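PDB 4XPX: bacteriohemerythrin, which reversibly binds oxygen at a site with two iron atoms and may store it or deliver it to oxygen-requiring enzymes. Local coordinates for residues T12-G15 / F16-D19. Residues are numbered along the deposited sequence; the frame is centred on the assembly and turned at random.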
# COMPACT_ATOMS: atom_id res chain seq x y z
N THR A 12 -3.51 -9.66 10.29
CA THR A 12 -4.66 -10.17 9.59
C THR A 12 -4.93 -11.60 9.84
O THR A 12 -5.99 -12.10 9.40
CB THR A 12 -4.54 -9.96 8.07
OG1 THR A 12 -3.49 -10.79 7.59
CG2 THR A 12 -4.38 -8.51 7.69
N ASN A 13 -4.09 -12.31 10.39
CA ASN A 13 -4.03 -13.76 10.56
C ASN A 13 -3.84 -14.46 9.24
O ASN A 13 -4.06 -15.72 9.19
CB ASN A 13 -5.29 -14.27 11.26
CG ASN A 13 -5.15 -15.71 11.72
OD1 ASN A 13 -4.06 -16.16 12.06
ND2 ASN A 13 -6.27 -16.43 11.74
N VAL A 14 -3.32 -13.74 8.18
CA VAL A 14 -3.08 -14.28 6.85
C VAL A 14 -1.61 -14.04 6.58
O VAL A 14 -1.15 -12.86 6.43
CB VAL A 14 -3.95 -13.64 5.79
CG1 VAL A 14 -3.66 -14.24 4.44
CG2 VAL A 14 -5.43 -13.84 6.16
N GLY A 15 -0.80 -15.11 6.55
CA GLY A 15 0.68 -14.90 6.54
C GLY A 15 1.16 -14.13 5.33
O GLY A 15 1.99 -13.20 5.51
N PHE A 16 0.70 -14.42 4.12
CA PHE A 16 1.26 -13.73 2.97
C PHE A 16 0.94 -12.26 3.07
O PHE A 16 1.78 -11.42 2.63
CB PHE A 16 0.84 -14.30 1.64
CG PHE A 16 -0.55 -13.86 1.15
CD1 PHE A 16 -1.69 -14.64 1.44
CD2 PHE A 16 -0.78 -12.63 0.43
CE1 PHE A 16 -2.95 -14.21 1.04
CE2 PHE A 16 -2.03 -12.25 0.06
CZ PHE A 16 -3.10 -13.05 0.30
N ALA A 17 -0.23 -11.91 3.54
CA ALA A 17 -0.65 -10.56 3.59
C ALA A 17 0.12 -9.79 4.61
O ALA A 17 0.57 -8.65 4.37
CB ALA A 17 -2.13 -10.46 3.88
N ASP A 18 0.32 -10.35 5.78
CA ASP A 18 1.14 -9.70 6.78
C ASP A 18 2.55 -9.43 6.26
O ASP A 18 3.12 -8.36 6.50
CB ASP A 18 1.24 -10.52 8.04
CG ASP A 18 -0.10 -10.60 8.82
OD1 ASP A 18 -1.00 -9.82 8.68
OD2 ASP A 18 -0.11 -11.57 9.68
N ASP A 19 3.14 -10.41 5.55
CA ASP A 19 4.48 -10.23 5.02
C ASP A 19 4.54 -9.13 3.99
O ASP A 19 5.48 -8.28 3.99
CB ASP A 19 4.96 -11.53 4.40
CG ASP A 19 5.31 -12.57 5.43
OD1 ASP A 19 5.48 -12.25 6.62
OD2 ASP A 19 5.32 -13.77 5.00
O HOH W 1 -1.66 -11.70 11.89
O HOH W 2 3.62 -13.62 8.10
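The carboxylate of D18 reaches back from the first turn of a helix to grip the loop that leads into it, and T12 supplies both grips on one oxygen. D18 OD1 accepts from T12 N at 3.0 Å through its syn lone pair, a fairly straight bond of 161°. The hydroxyl of T12 donates to the same oxygen from above the carboxylate plane, T12 OG1 lying 2.9 Å from D18 OD1. That hydroxyl sits between the backbone N and the carbonyl carbon of its own residue (chi1 67°), which also lets T12 OG1 accept from V14 N at 3.0 Å and close an ST turn. The other carboxylate oxygen, OD2, takes a hydrogen bond from a water that in turn accepts from N13 N, so the loop is tied to the aspartate by three donors, one through solvent. Replacing D18 by an alanine is likely to leave the T12 amide and hydroxyl without their shared acceptor, and the water on N13 N without OD2, so that T12 is less firmly fixed.

Main-chain bonds begin the helix at the N-cap residue V14: D18 N donates to V14 O at 3.0 Å, and D19 N repeats the pattern to G15 O. A second water bridges G15 O and D19 OD1. This is the start of helix 15-34, which in the hemerythrin four-helix bundle carries the iron ligand H21; the side chain of T12 lies close to those of H21, a ligand of one iron, and D121, which bridges the two.

Apolar contact gathers around V14. Its CG1, anti to the backbone N (chi1 180°), lies 3.5 Å from F16 CE1, the two side chains running side by side. A17 CB approaches one face of the F16 ring near its rim, and Y124 packs against T12, V14 and A17.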